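Local structure of uric acid degradation bifunctional protein PucL (Bacillus subtilis, 6A4M) at residues N137-K145 with E157-L165; M1-F9 with G38-G46. The protein catalyses the oxidation of uric acid as a urate oxidase, and probably also decarboxylates a later intermediate of the same degradation pathway. One frame throughout, in Å; residues are numbered along the deposited sequence.

Both contacts are antiparallel strand pairs of one large sheet, as in the tunnelling fold (T-fold) of urate oxidases. Contact 2 comes first along the chain and is complete before contact 1 begins. It pairs strand 3-13 with strand 36-45, and contact 1 pairs strand 139-148 with strand 153-169. Strand 104-121 lies between them and is hydrogen-bonded to both 36-45 and 139-148. The centres of the contacts are about 15 Å apart and their nearest atoms about 7 Å apart, without touching. Helix 84-98 packs against side chains of both. The N-terminal strands are therefore tied to the middle of the sheet through one shared strand.

Contact 1 of 2, residues N137-K145 with E157-L165; sequences NERSRSVLK and EQYSEIMDL
Tyr159 turns one ring face to Val143, whose CB lies 4.0 Å from the centroid of the Tyr159 ring in a CH-pi contact. Arg141 NH2, Glu161 OE1 and Glu157 CD lie at the edge of this ring. The guanidinium of Arg141 has Val143 CG2 over one face, offset toward the rim, and Glu161 OE1 at its edge. Asn137 O lies at the edge of the Arg139 guanidinium. The two strands are the arms of a beta hairpin in the T-fold sheet of the uricase. Seven pairs, from Arg139-Met163 to Lys145-Glu157, alternate between hydrogen-bonded and non-hydrogen-bonded.

Arg141 and Glu161 run side by side. Arg141 NE donates to Glu161 OE1 over 3.3 Å as part of a salt bridge, nearly along the C-O axis. OE1 lies in the guanidinium plane, though guanidinium and carboxylate planes are 49° apart. The Arg141 chain bends at chi3 (81°), which brings NE round to the carboxylate. Met163 SD lies 3.7 Å from Arg141 CD, while Met163 CE meets Arg139 NE. Arg139 NH2 makes a second salt bridge, 3.3 Å to Asp164 OD1, which it meets from above the carboxylate plane. Asp164 OD2 is held by Gln166.

The opposite face carries Ser140, Ser142, Leu144, Ser160 and Ile162, and helices 84-98 and 221-233 pack there. Just before the paired residues of its strand, Glu138 lays its CG beside Ile162 CD1, and Glu138 OE2 forms a salt bridge with Arg225. Ser160 OG is hydrogen-bonded to Glu85 OE2, and Ser142 OG lies 3.0 Å from Ser160 OG.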
loop_
_atom_site.group_PDB
_atom_site.type_symbol
_atom_site.label_atom_id
_atom_site.label_comp_id
_atom_site.label_asym_id
_atom_site.label_seq_id
_atom_site.Cartn_x
_atom_site.Cartn_y
_atom_site.Cartn_z
ATOM N N ASN A 137 9.889 -4.817 4.729
ATOM C CA ASN A 137 8.979 -5.761 4.051
ATOM C C ASN A 137 7.964 -4.975 3.195
ATOM O O ASN A 137 8.273 -3.873 2.751
ATOM C CB ASN A 137 8.305 -6.692 5.083
ATOM C CG ASN A 137 9.297 -7.597 5.789
ATOM O OD1 ASN A 137 10.280 -8.039 5.194
ATOM N ND2 ASN A 137 9.037 -7.893 7.063
ATOM N N GLU A 138 6.781 -5.530 2.925
ATOM C CA GLU A 138 5.770 -4.822 2.126
ATOM C C GLU A 138 5.444 -3.429 2.673
ATOM O O GLU A 138 5.563 -3.172 3.872
ATOM C CB GLU A 138 4.483 -5.656 1.955
ATOM C CG GLU A 138 3.622 -5.857 3.203
ATOM C CD GLU A 138 3.991 -7.072 4.032
ATOM O OE1 GLU A 138 5.137 -7.554 3.941
ATOM O OE2 GLU A 138 3.121 -7.542 4.789
ATOM N N ARG A 139 5.034 -2.543 1.773
ATOM C CA ARG A 139 4.818 -1.130 2.095
ATOM C C ARG A 139 3.751 -0.549 1.185
ATOM O O ARG A 139 3.707 -0.867 -0.006
ATOM C CB ARG A 139 6.123 -0.341 1.938
ATOM C CG ARG A 139 6.791 -0.512 0.578
ATOM C CD ARG A 139 8.264 -0.141 0.593
ATOM N NE ARG A 139 8.953 -0.708 -0.568
ATOM C CZ ARG A 139 9.473 -1.938 -0.646
ATOM N NH1 ARG A 139 9.414 -2.796 0.378
ATOM N NH2 ARG A 139 10.068 -2.320 -1.777
ATOM N N SER A 140 2.891 0.298 1.742
ATOM C CA SER A 140 1.854 0.939 0.947
ATOM C C SER A 140 2.451 2.074 0.120
ATOM O O SER A 140 3.483 2.648 0.482
ATOM C CB SER A 140 0.696 1.442 1.819
ATOM O OG SER A 140 1.104 2.474 2.693
ATOM N N ARG A 141 1.812 2.357 -1.011
ATOM C CA ARG A 141 2.154 3.505 -1.845
ATOM C C ARG A 141 0.866 4.094 -2.395
ATOM O O ARG A 141 -0.069 3.353 -2.705
ATOM C CB ARG A 141 3.084 3.101 -2.995
ATOM C CG ARG A 141 3.668 4.278 -3.770
ATOM C CD ARG A 141 4.606 3.829 -4.883
ATOM N NE ARG A 141 3.862 3.411 -6.076
ATOM C CZ ARG A 141 4.007 3.896 -7.316
ATOM N NH1 ARG A 141 4.908 4.827 -7.618
ATOM N NH2 ARG A 141 3.234 3.423 -8.291
ATOM N N SER A 142 0.825 5.421 -2.509
ATOM C CA SER A 142 -0.319 6.127 -3.086
ATOM C C SER A 142 0.142 7.086 -4.177
ATOM O O SER A 142 1.152 7.774 -4.022
ATOM C CB SER A 142 -1.080 6.891 -2.002
ATOM O OG SER A 142 -1.627 5.994 -1.053
ATOM N N VAL A 143 -0.602 7.107 -5.280
ATOM C CA VAL A 143 -0.380 8.040 -6.377
ATOM C C VAL A 143 -1.627 8.909 -6.533
ATOM O O VAL A 143 -2.753 8.419 -6.422
ATOM C CB VAL A 143 -0.086 7.298 -7.700
ATOM C CG1 VAL A 143 0.183 8.282 -8.836
ATOM C CG2 VAL A 143 1.090 6.349 -7.511
ATOM N N LEU A 144 -1.416 10.198 -6.778
ATOM C CA LEU A 144 -2.504 11.132 -7.033
ATOM C C LEU A 144 -2.102 12.081 -8.145
ATOM O O LEU A 144 -1.043 12.706 -8.069
ATOM C CB LEU A 144 -2.823 11.934 -5.772
ATOM C CG LEU A 144 -3.974 12.943 -5.862
ATOM C CD1 LEU A 144 -5.312 12.232 -5.975
ATOM C CD2 LEU A 144 -3.967 13.853 -4.652
ATOM N N LYS A 145 -2.955 12.188 -9.163
ATOM C CA LYS A 145 -2.753 13.125 -10.261
ATOM C C LYS A 145 -3.944 14.081 -10.323
ATOM O O LYS A 145 -5.090 13.632 -10.403
ATOM C CB LYS A 145 -2.581 12.377 -11.586
ATOM C CG LYS A 145 -1.677 13.116 -12.555
ATOM C CD LYS A 145 -1.885 12.746 -14.016
ATOM C CE LYS A 145 -1.148 13.729 -14.921
ATOM N NZ LYS A 145 -0.844 13.167 -16.265
ATOM N N GLU A 157 -6.115 10.889 -11.962
ATOM C CA GLU A 157 -5.785 9.536 -11.526
ATOM C C GLU A 157 -5.637 9.498 -10.010
ATOM O O GLU A 157 -5.159 10.455 -9.395
ATOM C CB GLU A 157 -4.490 9.060 -12.189
ATOM C CG GLU A 157 -4.163 7.593 -11.933
ATOM C CD GLU A 157 -2.950 7.101 -12.706
ATOM O OE1 GLU A 157 -2.040 7.914 -12.995
ATOM O OE2 GLU A 157 -2.903 5.888 -13.016
ATOM N N GLN A 158 -6.058 8.383 -9.417
ATOM C CA GLN A 158 -5.853 8.129 -7.997
ATOM C C GLN A 158 -5.926 6.635 -7.712
ATOM O O GLN A 158 -6.921 5.988 -8.039
ATOM C CB GLN A 158 -6.903 8.850 -7.149
ATOM C CG GLN A 158 -6.634 8.754 -5.648
ATOM C CD GLN A 158 -7.884 8.827 -4.798
ATOM O OE1 GLN A 158 -7.999 9.692 -3.933
ATOM N NE2 GLN A 158 -8.829 7.923 -5.038
ATOM N N TYR A 159 -4.875 6.098 -7.102
ATOM C CA TYR A 159 -4.906 4.738 -6.574
ATOM C C TYR A 159 -3.969 4.594 -5.392
ATOM O O TYR A 159 -3.021 5.365 -5.240
ATOM C CB TYR A 159 -4.559 3.711 -7.658
ATOM C CG TYR A 159 -3.171 3.827 -8.247
ATOM C CD1 TYR A 159 -2.095 3.117 -7.702
ATOM C CD2 TYR A 159 -2.931 4.620 -9.367
ATOM C CE1 TYR A 159 -0.820 3.211 -8.248
ATOM C CE2 TYR A 159 -1.662 4.719 -9.921
ATOM C CZ TYR A 159 -0.609 4.014 -9.362
ATOM O OH TYR A 159 0.649 4.116 -9.910
ATOM N N SER A 160 -4.274 3.614 -4.549
ATOM C CA SER A 160 -3.400 3.196 -3.468
ATOM C C SER A 160 -2.989 1.762 -3.728
ATOM O O SER A 160 -3.665 1.028 -4.446
ATOM C CB SER A 160 -4.097 3.327 -2.123
ATOM O OG SER A 160 -4.270 4.692 -1.802
ATOM N N GLU A 161 -1.876 1.370 -3.128
ATOM C CA GLU A 161 -1.182 0.160 -3.521
ATOM C C GLU A 161 -0.460 -0.451 -2.336
ATOM O O GLU A 161 0.023 0.281 -1.474
ATOM C CB GLU A 161 -0.173 0.531 -4.607
ATOM C CG GLU A 161 0.486 -0.633 -5.322
ATOM C CD GLU A 161 1.291 -0.191 -6.534
ATOM O OE1 GLU A 161 1.688 0.996 -6.605
ATOM O OE2 GLU A 161 1.531 -1.043 -7.418
ATOM N N ILE A 162 -0.400 -1.779 -2.280
ATOM C CA ILE A 162 0.586 -2.453 -1.420
ATOM C C ILE A 162 1.630 -3.115 -2.312
ATOM O O ILE A 162 1.285 -3.851 -3.235
ATOM C CB ILE A 162 -0.020 -3.447 -0.398
ATOM C CG1 ILE A 162 1.084 -3.947 0.540
ATOM C CG2 ILE A 162 -0.727 -4.627 -1.057
ATOM C CD1 ILE A 162 0.573 -4.565 1.811
ATOM N N MET A 163 2.898 -2.827 -2.028
ATOM C CA MET A 163 4.013 -3.246 -2.867
ATOM C C MET A 163 4.872 -4.285 -2.180
ATOM O O MET A 163 4.927 -4.343 -0.957
ATOM C CB MET A 163 4.920 -2.059 -3.162
ATOM C CG MET A 163 4.231 -0.828 -3.710
ATOM S SD MET A 163 5.439 0.269 -4.473
ATOM C CE MET A 163 6.654 0.481 -3.172
ATOM N N ASP A 164 5.568 -5.072 -2.995
ATOM C CA ASP A 164 6.634 -5.968 -2.543
ATOM C C ASP A 164 6.176 -6.940 -1.439
ATOM O O ASP A 164 6.850 -7.121 -0.417
ATOM C CB ASP A 164 7.867 -5.138 -2.127
ATOM C CG ASP A 164 9.188 -5.916 -2.244
ATOM O OD1 ASP A 164 10.136 -5.577 -1.498
ATOM O OD2 ASP A 164 9.298 -6.851 -3.074
ATOM N N LEU A 165 5.019 -7.558 -1.677
ATOM C CA LEU A 165 4.455 -8.573 -0.789
ATOM C C LEU A 165 4.946 -9.940 -1.262
ATOM O O LEU A 165 4.497 -10.442 -2.293
ATOM C CB LEU A 165 2.926 -8.503 -0.808
ATOM C CG LEU A 165 2.134 -9.433 0.109
ATOM C CD1 LEU A 165 2.564 -9.293 1.561
ATOM C CD2 LEU A 165 0.648 -9.140 -0.042
#

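Contact 2 of 2, residues M1-F9 with G38-G46; sequences MSYGKGNVF and GVDVTCEIG
Ile45 crosses the side chain of Tyr3, its partner on the adjacent strand. Its CB lies 4.1 Å from Tyr3 O. CG1 touches Tyr3 O and stands over one face of the Tyr3 ring, offset toward its rim, 3.9 Å from the centroid in a CH-pi contact. The tip, CD1, meets CZ and OH of the same ring. The ring comes over Ile45 because Tyr3 CG sits between its own backbone N and carbonyl carbon (chi1 66°). Met68 of helix 64-78 touches both side chains.

The segments belong to the first two strands of the T-fold sheet and run antiparallel. Tyr3-Ile45, Lys5-Cys43 and Val8-Val41 are hydrogen-bonded pairs, and Ile45 N gives Tyr3 O a nearly straight bond of 2.8 Å. A beta bulge between Lys5 and Val8 shifts the register by one. Asn7 sits in it with positive phi. Gly4 has backbone angles at which a CB would be jammed against the carbonyl oxygen of Tyr3.

Near the chain start, Ser2 OG donates to Glu44 OE2 over 2.8 Å, using the anti lone pair of that oxygen. At the other end, the carboxylate of Asp40 is modelled over one face of the Phe9 ring, too close for its exact placing to be trusted. An alanine in place of Asp40 would probably leave a gap beside Phe9 and take away the carboxylate that lies alongside Asn7 at the bulge.

Val41 and Cys43 face Ile72 of helix 64-78. Val8, Val41, Cys43 and Ile45 share a face with Tyr3 and Lys5, and Lys5 NZ is hydrogen-bonded to Thr65 OG1. Asp40 and Phe9 lie on the other face. Six of the seven hydrogen bonds across the contact are backbone bonds, and Ser2-Glu44 is the one made by side chains, so the pairing depends little on side-chain polarity.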
loop_
_atom_site.group_PDB
_atom_site.type_symbol
_atom_site.label_atom_id
_atom_site.label_comp_id
_atom_site.label_asym_id
_atom_site.label_seq_id
_atom_site.Cartn_x
_atom_site.Cartn_y
_atom_site.Cartn_z
ATOM N N MET A 1 6.307 17.910 -20.985
ATOM C CA MET A 1 7.288 18.742 -20.217
ATOM C C MET A 1 6.893 18.867 -18.743
ATOM O O MET A 1 5.759 19.238 -18.431
ATOM C CB MET A 1 7.407 20.140 -20.831
ATOM C CG MET A 1 8.580 20.955 -20.304
ATOM S SD MET A 1 8.463 22.703 -20.733
ATOM C CE MET A 1 10.063 23.288 -20.164
ATOM N N SER A 2 7.837 18.572 -17.848
ATOM C CA SER A 2 7.595 18.647 -16.403
ATOM C C SER A 2 8.889 18.728 -15.595
ATOM O O SER A 2 9.987 18.549 -16.127
ATOM C CB SER A 2 6.768 17.441 -15.935
ATOM O OG SER A 2 7.463 16.222 -16.134
ATOM N N TYR A 3 8.740 19.006 -14.305
ATOM C CA TYR A 3 9.869 19.051 -13.377
ATOM C C TYR A 3 9.390 18.912 -11.934
ATOM O O TYR A 3 8.191 18.972 -11.658
ATOM C CB TYR A 3 10.665 20.352 -13.547
ATOM C CG TYR A 3 9.902 21.593 -13.148
ATOM C CD1 TYR A 3 8.876 22.093 -13.954
ATOM C CD2 TYR A 3 10.196 22.268 -11.962
ATOM C CE1 TYR A 3 8.167 23.228 -13.592
ATOM C CE2 TYR A 3 9.494 23.408 -11.593
ATOM C CZ TYR A 3 8.483 23.884 -12.413
ATOM O OH TYR A 3 7.778 25.007 -12.051
ATOM N N GLY A 4 10.333 18.720 -11.019
ATOM C CA GLY A 4 9.994 18.638 -9.608
ATOM C C GLY A 4 11.076 18.064 -8.727
ATOM O O GLY A 4 12.254 18.159 -9.055
ATOM N N LYS A 5 10.660 17.482 -7.602
ATOM C CA LYS A 5 11.572 16.976 -6.579
ATOM C C LYS A 5 11.272 15.515 -6.273
ATOM O O LYS A 5 10.106 15.140 -6.132
ATOM C CB LYS A 5 11.437 17.799 -5.296
ATOM C CG LYS A 5 12.695 17.823 -4.439
ATOM C CD LYS A 5 13.710 18.792 -5.015
ATOM C CE LYS A 5 14.908 19.012 -4.119
ATOM N NZ LYS A 5 15.801 20.037 -4.731
ATOM N N GLY A 6 12.327 14.703 -6.175
ATOM C CA GLY A 6 12.226 13.294 -5.770
ATOM C C GLY A 6 13.009 13.034 -4.497
ATOM O O GLY A 6 13.808 13.870 -4.081
ATOM N N ASN A 7 12.785 11.862 -3.896
ATOM C CA ASN A 7 13.396 11.463 -2.616
ATOM C C ASN A 7 13.178 12.493 -1.500
ATOM O O ASN A 7 14.085 12.783 -0.719
ATOM C CB ASN A 7 14.900 11.139 -2.792
ATOM C CG ASN A 7 15.154 9.726 -3.303
ATOM O OD1 ASN A 7 14.239 8.913 -3.430
ATOM N ND2 ASN A 7 16.411 9.430 -3.594
ATOM N N VAL A 8 11.965 13.037 -1.428
ATOM C CA VAL A 8 11.609 13.960 -0.360
ATOM C C VAL A 8 11.091 13.135 0.815
ATOM O O VAL A 8 9.901 12.826 0.898
ATOM C CB VAL A 8 10.577 15.007 -0.822
ATOM C CG1 VAL A 8 10.243 15.973 0.313
ATOM C CG2 VAL A 8 11.108 15.762 -2.035
ATOM N N PHE A 9 12.011 12.761 1.701
ATOM C CA PHE A 9 11.675 12.042 2.930
ATOM C C PHE A 9 11.044 13.005 3.921
ATOM O O PHE A 9 11.538 14.124 4.107
ATOM C CB PHE A 9 12.921 11.426 3.583
ATOM C CG PHE A 9 13.426 10.184 2.901
ATOM C CD1 PHE A 9 14.161 10.267 1.720
ATOM C CD2 PHE A 9 13.194 8.926 3.454
ATOM C CE1 PHE A 9 14.642 9.121 1.097
ATOM C CE2 PHE A 9 13.676 7.778 2.837
ATOM C CZ PHE A 9 14.404 7.877 1.657
ATOM N N GLY A 38 6.254 7.724 8.362
ATOM C CA GLY A 38 7.278 8.113 7.407
ATOM C C GLY A 38 6.714 7.997 6.010
ATOM O O GLY A 38 5.992 7.045 5.709
ATOM N N VAL A 39 7.040 8.968 5.161
ATOM C CA VAL A 39 6.617 8.951 3.770
ATOM C C VAL A 39 7.729 9.483 2.869
ATOM O O VAL A 39 8.509 10.355 3.262
ATOM C CB VAL A 39 5.303 9.740 3.556
ATOM C CG1 VAL A 39 5.506 11.240 3.757
ATOM C CG2 VAL A 39 4.716 9.454 2.176
ATOM N N ASP A 40 7.779 8.940 1.657
ATOM C CA ASP A 40 8.761 9.306 0.659
ATOM C C ASP A 40 8.024 9.919 -0.525
ATOM O O ASP A 40 7.405 9.204 -1.321
ATOM C CB ASP A 40 9.536 8.065 0.242
ATOM C CG ASP A 40 10.871 8.400 -0.320
ATOM O OD1 ASP A 40 10.933 8.979 -1.423
ATOM O OD2 ASP A 40 11.863 8.094 0.362
ATOM N N VAL A 41 8.075 11.247 -0.621
ATOM C CA VAL A 41 7.306 11.973 -1.621
ATOM C C VAL A 41 8.132 12.192 -2.884
ATOM O O VAL A 41 9.303 12.575 -2.812
ATOM C CB VAL A 41 6.791 13.327 -1.089
ATOM C CG1 VAL A 41 5.985 14.059 -2.164
ATOM C CG2 VAL A 41 5.951 13.112 0.165
ATOM N N THR A 42 7.505 11.912 -4.025
ATOM C CA THR A 42 7.968 12.359 -5.332
ATOM C C THR A 42 6.932 13.372 -5.831
ATOM O O THR A 42 5.726 13.104 -5.776
ATOM C CB THR A 42 8.073 11.185 -6.325
ATOM O OG1 THR A 42 8.858 10.134 -5.746
ATOM C CG2 THR A 42 8.711 11.631 -7.640
ATOM N N CYS A 43 7.401 14.530 -6.295
ATOM C CA CYS A 43 6.523 15.600 -6.773
ATOM C C CYS A 43 6.915 16.020 -8.189
ATOM O O CYS A 43 8.081 16.301 -8.448
ATOM C CB CYS A 43 6.592 16.798 -5.835
ATOM S SG CYS A 43 5.417 18.105 -6.254
ATOM N N GLU A 44 5.933 16.051 -9.089
ATOM C CA GLU A 44 6.145 16.354 -10.504
ATOM C C GLU A 44 5.067 17.338 -10.962
ATOM O O GLU A 44 3.878 17.036 -10.849
ATOM C CB GLU A 44 6.055 15.068 -11.332
ATOM C CG GLU A 44 6.464 15.217 -12.792
ATOM C CD GLU A 44 6.321 13.932 -13.599
ATOM O OE1 GLU A 44 5.819 12.919 -13.063
ATOM O OE2 GLU A 44 6.709 13.939 -14.787
ATOM N N ILE A 45 5.479 18.496 -11.481
ATOM C CA ILE A 45 4.535 19.531 -11.926
ATOM C C ILE A 45 4.751 19.880 -13.397
ATOM O O ILE A 45 5.890 19.962 -13.858
ATOM C CB ILE A 45 4.586 20.787 -11.018
ATOM C CG1 ILE A 45 5.946 21.501 -11.089
ATOM C CG2 ILE A 45 4.274 20.393 -9.577
ATOM C CD1 ILE A 45 6.017 22.790 -10.295
ATOM N N GLY A 46 3.648 20.061 -14.128
ATOM C CA GLY A 46 3.680 20.376 -15.563
ATOM C C GLY A 46 3.649 21.870 -15.820
ATOM O O GLY A 46 2.760 22.570 -15.334
#